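Local coordinates for tailspike protein (Siphovirus 9NA, PDB 3RIQ), which probably recognises Salmonella lipopolysaccharide and cleaves its O-antigen as an endorhamnosidase, serving as the receptor-binding tailspike of the phage, at residues R149-A163 / F170-F184. Numbering follows the deposited sequence.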
loop_
_atom_site.group_PDB
_atom_site.type_symbol
_atom_site.label_atom_id
_atom_site.label_comp_id
_atom_site.label_asym_id
_atom_site.label_seq_id
_atom_site.Cartn_x
_atom_site.Cartn_y
_atom_site.Cartn_z
ATOM N N ARG A 149 -18.274 31.303 -1.882
ATOM C CA ARG A 149 -17.126 31.793 -1.129
ATOM C C ARG A 149 -17.538 31.905 0.329
ATOM O O ARG A 149 -18.393 32.748 0.683
ATOM C CB ARG A 149 -16.660 33.143 -1.664
ATOM C CG ARG A 149 -15.337 33.613 -1.041
ATOM C CD ARG A 149 -14.886 34.949 -1.577
ATOM N NE ARG A 149 -13.428 35.056 -1.443
ATOM C CZ ARG A 149 -12.697 36.004 -2.019
ATOM N NH1 ARG A 149 -13.307 36.995 -2.686
ATOM N NH2 ARG A 149 -11.365 35.980 -1.914
ATOM N N VAL A 150 -16.953 31.049 1.169
ATOM C CA VAL A 150 -17.214 31.051 2.618
ATOM C C VAL A 150 -16.074 31.851 3.250
ATOM O O VAL A 150 -14.906 31.456 3.124
ATOM C CB VAL A 150 -17.278 29.621 3.163
ATOM C CG1 VAL A 150 -17.364 29.614 4.683
ATOM C CG2 VAL A 150 -18.435 28.857 2.535
ATOM N N ASN A 151 -16.406 32.979 3.891
ATOM C CA ASN A 151 -15.379 33.886 4.399
ATOM C C ASN A 151 -15.218 33.813 5.910
ATOM O O ASN A 151 -16.207 33.917 6.656
ATOM C CB ASN A 151 -15.775 35.317 4.021
ATOM C CG ASN A 151 -15.852 35.542 2.494
ATOM O OD1 ASN A 151 -16.889 36.006 1.941
ATOM N ND2 ASN A 151 -14.785 35.235 1.828
ATOM N N SER A 152 -13.977 33.651 6.358
ATOM C CA SER A 152 -13.595 33.730 7.774
ATOM C C SER A 152 -14.513 32.883 8.654
ATOM O O SER A 152 -15.115 33.389 9.604
ATOM C CB SER A 152 -13.580 35.188 8.237
ATOM O OG SER A 152 -12.552 35.866 7.544
ATOM N N ALA A 153 -14.625 31.599 8.318
ATOM C CA ALA A 153 -15.348 30.638 9.151
ATOM C C ALA A 153 -14.382 29.592 9.681
ATOM O O ALA A 153 -13.419 29.229 8.979
ATOM C CB ALA A 153 -16.493 29.985 8.343
ATOM N N ASN A 154 -14.643 29.117 10.906
ATOM C CA ASN A 154 -13.824 28.090 11.534
ATOM C C ASN A 154 -14.695 26.909 11.855
ATOM O O ASN A 154 -15.847 27.071 12.293
ATOM C CB ASN A 154 -13.161 28.602 12.815
ATOM C CG ASN A 154 -12.050 29.604 12.565
ATOM O OD1 ASN A 154 -11.327 29.552 11.571
ATOM N ND2 ASN A 154 -11.906 30.531 13.503
ATOM N N ASN A 155 -14.167 25.717 11.611
ATOM C CA ASN A 155 -14.815 24.476 12.088
ATOM C C ASN A 155 -16.190 24.250 11.456
ATOM O O ASN A 155 -17.216 24.167 12.159
ATOM C CB ASN A 155 -14.931 24.410 13.619
ATOM C CG ASN A 155 -15.202 23.019 14.083
ATOM O OD1 ASN A 155 -14.885 22.053 13.368
ATOM N ND2 ASN A 155 -15.825 22.881 15.255
ATOM N N ILE A 156 -16.203 24.134 10.142
ATOM C CA ILE A 156 -17.442 23.887 9.356
ATOM C C ILE A 156 -17.277 22.592 8.632
ATOM O O ILE A 156 -16.206 22.324 8.045
ATOM C CB ILE A 156 -17.714 25.018 8.308
ATOM C CG1 ILE A 156 -17.481 26.412 8.928
ATOM C CG2 ILE A 156 -19.115 24.818 7.704
ATOM C CD1 ILE A 156 -18.480 26.833 10.019
ATOM N N ILE A 157 -18.323 21.768 8.653
ATOM C CA ILE A 157 -18.270 20.522 7.882
ATOM C C ILE A 157 -19.208 20.623 6.690
ATOM O O ILE A 157 -20.371 20.982 6.865
ATOM C CB ILE A 157 -18.648 19.272 8.790
ATOM C CG1 ILE A 157 -17.714 19.187 10.017
ATOM C CG2 ILE A 157 -18.627 17.969 7.950
ATOM C CD1 ILE A 157 -18.088 18.087 10.991
ATOM N N PHE A 158 -18.699 20.313 5.497
ATOM C CA PHE A 158 -19.523 20.170 4.297
ATOM C C PHE A 158 -19.617 18.687 3.989
ATOM O O PHE A 158 -18.579 18.035 3.855
ATOM C CB PHE A 158 -18.860 20.890 3.091
ATOM C CG PHE A 158 -19.171 22.360 3.000
ATOM C CD1 PHE A 158 -18.810 23.236 4.028
ATOM C CD2 PHE A 158 -19.767 22.871 1.851
ATOM C CE1 PHE A 158 -19.133 24.633 3.947
ATOM C CE2 PHE A 158 -20.074 24.253 1.748
ATOM C CZ PHE A 158 -19.731 25.144 2.814
ATOM N N THR A 159 -20.818 18.168 3.819
ATOM C CA THR A 159 -20.981 16.786 3.421
ATOM C C THR A 159 -21.567 16.635 2.029
ATOM O O THR A 159 -22.563 17.220 1.684
ATOM C CB THR A 159 -21.787 15.961 4.450
ATOM O OG1 THR A 159 -23.144 16.438 4.581
ATOM C CG2 THR A 159 -21.100 16.044 5.793
ATOM N N HIS A 160 -20.900 15.813 1.242
ATOM C CA HIS A 160 -21.355 15.487 -0.111
ATOM C C HIS A 160 -21.675 16.685 -0.992
ATOM O O HIS A 160 -22.710 16.730 -1.658
ATOM C CB HIS A 160 -22.547 14.516 -0.069
ATOM C CG HIS A 160 -22.337 13.334 0.833
ATOM N ND1 HIS A 160 -23.004 13.170 2.036
ATOM C CD2 HIS A 160 -21.549 12.244 0.687
ATOM C CE1 HIS A 160 -22.627 12.030 2.596
ATOM N NE2 HIS A 160 -21.737 11.452 1.798
ATOM N N PRO A 161 -20.788 17.677 -1.026
ATOM C CA PRO A 161 -21.057 18.798 -1.924
ATOM C C PRO A 161 -20.992 18.424 -3.383
ATOM O O PRO A 161 -20.174 17.606 -3.771
ATOM C CB PRO A 161 -19.959 19.790 -1.573
ATOM C CG PRO A 161 -18.771 18.901 -1.155
ATOM C CD PRO A 161 -19.483 17.802 -0.351
ATOM N N GLU A 162 -21.806 19.100 -4.178
ATOM C CA GLU A 162 -21.896 18.867 -5.629
ATOM C C GLU A 162 -21.651 20.159 -6.400
ATOM O O GLU A 162 -21.647 21.258 -5.811
ATOM C CB GLU A 162 -23.310 18.367 -5.981
ATOM C CG GLU A 162 -23.779 17.185 -5.148
ATOM C CD GLU A 162 -25.070 16.550 -5.648
ATOM O OE1 GLU A 162 -25.777 17.123 -6.519
ATOM O OE2 GLU A 162 -25.401 15.450 -5.171
ATOM N N ALA A 163 -21.493 20.056 -7.716
ATOM C CA ALA A 163 -21.353 21.263 -8.554
ATOM C C ALA A 163 -21.599 20.918 -10.016
ATOM O O ALA A 163 -21.261 19.821 -10.462
ATOM C CB ALA A 163 -19.937 21.835 -8.426
ATOM N N PHE A 170 -12.877 28.730 0.143
ATOM C CA PHE A 170 -12.862 29.025 1.581
ATOM C C PHE A 170 -11.751 30.028 1.799
ATOM O O PHE A 170 -10.556 29.710 1.582
ATOM C CB PHE A 170 -12.611 27.735 2.390
ATOM C CG PHE A 170 -13.722 26.758 2.262
ATOM C CD1 PHE A 170 -14.830 26.863 3.103
ATOM C CD2 PHE A 170 -13.690 25.746 1.293
ATOM C CE1 PHE A 170 -15.922 25.950 2.993
ATOM C CE2 PHE A 170 -14.761 24.832 1.177
ATOM C CZ PHE A 170 -15.890 24.958 2.000
ATOM N N THR A 171 -12.140 31.221 2.231
ATOM C CA THR A 171 -11.204 32.357 2.405
ATOM C C THR A 171 -10.979 32.615 3.883
ATOM O O THR A 171 -11.935 32.905 4.597
ATOM C CB THR A 171 -11.731 33.605 1.678
ATOM O OG1 THR A 171 -11.814 33.303 0.277
ATOM C CG2 THR A 171 -10.808 34.837 1.874
ATOM N N LEU A 172 -9.720 32.541 4.330
ATOM C CA LEU A 172 -9.362 32.767 5.758
ATOM C C LEU A 172 -10.136 31.834 6.706
ATOM O O LEU A 172 -10.595 32.256 7.796
ATOM C CB LEU A 172 -9.505 34.249 6.203
ATOM C CG LEU A 172 -8.528 35.237 5.540
ATOM C CD1 LEU A 172 -8.826 36.656 6.059
ATOM C CD2 LEU A 172 -7.080 34.879 5.869
ATOM N N CYS A 173 -10.290 30.573 6.290
ATOM C CA CYS A 173 -10.961 29.590 7.097
ATOM C C CYS A 173 -9.972 28.645 7.748
ATOM O O CYS A 173 -8.841 28.471 7.257
ATOM C CB CYS A 173 -11.950 28.761 6.241
ATOM S SG CYS A 173 -13.380 29.758 5.619
ATOM N N ASN A 174 -10.426 27.975 8.808
ATOM C CA ASN A 174 -9.627 26.919 9.464
ATOM C C ASN A 174 -10.559 25.780 9.855
ATOM O O ASN A 174 -11.766 25.990 10.086
ATOM C CB ASN A 174 -8.948 27.435 10.734
ATOM C CG ASN A 174 -7.985 28.560 10.461
ATOM O OD1 ASN A 174 -6.843 28.337 10.032
ATOM N ND2 ASN A 174 -8.453 29.801 10.701
ATOM N N HIS A 175 -9.994 24.580 9.929
ATOM C CA HIS A 175 -10.746 23.385 10.320
ATOM C C HIS A 175 -12.011 23.222 9.497
ATOM O O HIS A 175 -13.084 22.856 10.029
ATOM C CB HIS A 175 -10.966 23.342 11.833
ATOM C CG HIS A 175 -9.679 23.231 12.595
ATOM N ND1 HIS A 175 -8.983 22.044 12.702
ATOM C CD2 HIS A 175 -8.917 24.175 13.191
ATOM C CE1 HIS A 175 -7.864 22.255 13.376
ATOM N NE2 HIS A 175 -7.798 23.544 13.676
ATOM N N ILE A 176 -11.889 23.491 8.194
ATOM C CA ILE A 176 -12.961 23.118 7.261
ATOM C C ILE A 176 -12.752 21.652 6.868
ATOM O O ILE A 176 -11.677 21.267 6.392
ATOM C CB ILE A 176 -12.928 24.003 5.983
ATOM C CG1 ILE A 176 -12.990 25.506 6.363
ATOM C CG2 ILE A 176 -14.040 23.571 5.037
ATOM C CD1 ILE A 176 -14.242 25.927 7.101
ATOM N N LEU A 177 -13.783 20.830 7.065
ATOM C CA LEU A 177 -13.742 19.436 6.578
ATOM C C LEU A 177 -14.746 19.273 5.472
ATOM O O LEU A 177 -15.936 19.524 5.695
ATOM C CB LEU A 177 -14.092 18.471 7.736
ATOM C CG LEU A 177 -14.313 17.008 7.322
ATOM C CD1 LEU A 177 -13.015 16.369 6.707
ATOM C CD2 LEU A 177 -14.748 16.215 8.566
ATOM N N VAL A 178 -14.279 18.893 4.274
ATOM C CA VAL A 178 -15.168 18.605 3.151
ATOM C C VAL A 178 -15.171 17.108 2.895
ATOM O O VAL A 178 -14.133 16.539 2.500
ATOM C CB VAL A 178 -14.745 19.354 1.865
ATOM C CG1 VAL A 178 -15.787 19.141 0.756
ATOM C CG2 VAL A 178 -14.526 20.824 2.157
ATOM N N GLU A 179 -16.304 16.465 3.155
ATOM C CA GLU A 179 -16.408 15.013 2.978
ATOM C C GLU A 179 -17.081 14.674 1.661
ATOM O O GLU A 179 -18.164 15.181 1.357
ATOM C CB GLU A 179 -17.223 14.374 4.096
ATOM C CG GLU A 179 -16.455 14.402 5.442
ATOM C CD GLU A 179 -17.200 13.738 6.603
ATOM O OE1 GLU A 179 -18.460 13.717 6.599
ATOM O OE2 GLU A 179 -16.518 13.296 7.555
ATOM N N SER A 180 -16.413 13.822 0.883
ATOM C CA SER A 180 -17.026 13.175 -0.276
ATOM C C SER A 180 -17.701 14.107 -1.301
ATOM O O SER A 180 -18.886 13.928 -1.622
ATOM C CB SER A 180 -18.008 12.092 0.190
ATOM O OG SER A 180 -18.556 11.447 -0.937
ATOM N N PRO A 181 -16.939 15.075 -1.857
ATOM C CA PRO A 181 -17.499 15.761 -3.033
ATOM C C PRO A 181 -17.946 14.711 -4.064
ATOM O O PRO A 181 -17.268 13.681 -4.257
ATOM C CB PRO A 181 -16.299 16.567 -3.576
ATOM C CG PRO A 181 -15.051 15.865 -2.994
ATOM C CD PRO A 181 -15.510 15.387 -1.626
ATOM N N ARG A 182 -19.067 14.972 -4.736
ATOM C CA ARG A 182 -19.605 13.993 -5.692
ATOM C C ARG A 182 -20.596 14.675 -6.608
ATOM O O ARG A 182 -21.046 15.777 -6.277
ATOM C CB ARG A 182 -20.287 12.859 -4.927
ATOM C CG ARG A 182 -21.408 13.296 -3.954
ATOM C CD ARG A 182 -21.869 12.089 -3.077
ATOM N NE ARG A 182 -22.541 11.064 -3.862
ATOM C CZ ARG A 182 -23.845 11.077 -4.146
ATOM N NH1 ARG A 182 -24.617 12.110 -3.759
ATOM N NH2 ARG A 182 -24.371 10.097 -4.889
ATOM N N ASN A 183 -20.906 14.060 -7.759
ATOM C CA ASN A 183 -21.636 14.793 -8.796
ATOM C C ASN A 183 -21.044 16.200 -8.971
ATOM O O ASN A 183 -21.771 17.216 -8.928
ATOM C CB ASN A 183 -23.119 14.875 -8.444
ATOM C CG ASN A 183 -23.727 13.514 -8.195
ATOM O OD1 ASN A 183 -23.594 12.613 -9.017
ATOM N ND2 ASN A 183 -24.434 13.363 -7.058
ATOM N N PHE A 184 -19.719 16.244 -9.102
ATOM C CA PHE A 184 -18.956 17.486 -8.942
ATOM C C PHE A 184 -18.166 17.793 -10.218
ATOM O O PHE A 184 -17.087 17.231 -10.455
ATOM C CB PHE A 184 -18.050 17.340 -7.716
ATOM C CG PHE A 184 -17.474 18.627 -7.181
ATOM C CD1 PHE A 184 -17.696 18.994 -5.855
ATOM C CD2 PHE A 184 -16.720 19.491 -7.998
ATOM C CE1 PHE A 184 -17.133 20.185 -5.325
ATOM C CE2 PHE A 184 -16.176 20.695 -7.493
ATOM C CZ PHE A 184 -16.363 21.045 -6.156
HETATM O O HOH W 1 -11.699 32.047 10.288
HETATM O O HOH W 2 -24.506 14.801 -2.720
#
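Arg-149 reaches across to Thr-171: the arginine, extended from CG to NE, sends NE to Thr-171 OG1 (2.9 Å) almost straight and in the guanidinium plane, while Glu-194 takes both its NH2 and the threonine hydroxyl. From Val-150/Phe-170 to Thr-159/Glu-179 the coils pair in register, strands 156-159 and 176-179 running parallel at 10°, and most backbone N-H groups facing the other coil find carbonyls; the register shifts by one before Ala-163 meets Phe-184. Ala-153 N is the exception, donating to Cys-173 SG at 3.5 Å in the loop just before the corner. Asn-154 OD1 receives Asn-174 ND2 at 3.0 Å, their amide planes 45° apart, and a water that also donates to Leu-172 O. Inside, Phe-170 directs its ring edge at the face of Phe-158, planes at 89°. Asn-183 ND2 reaches Glu-162 OE2 (3.0 Å) from above the carboxylate plane; a second water and Asn-155 ND2 of a neighbouring subunit also donate to OE2, and His-84 meets OE1. Arg-182 NH1, 3.7 Å from OE2, adds charge attraction only, its hydrogen bonds going to that water and to Asn-155 of the same neighbour. Coils stacked by parallel strands around an apolar interior, with Asn-154 on Asn-174, typify the right-handed parallel beta-helix.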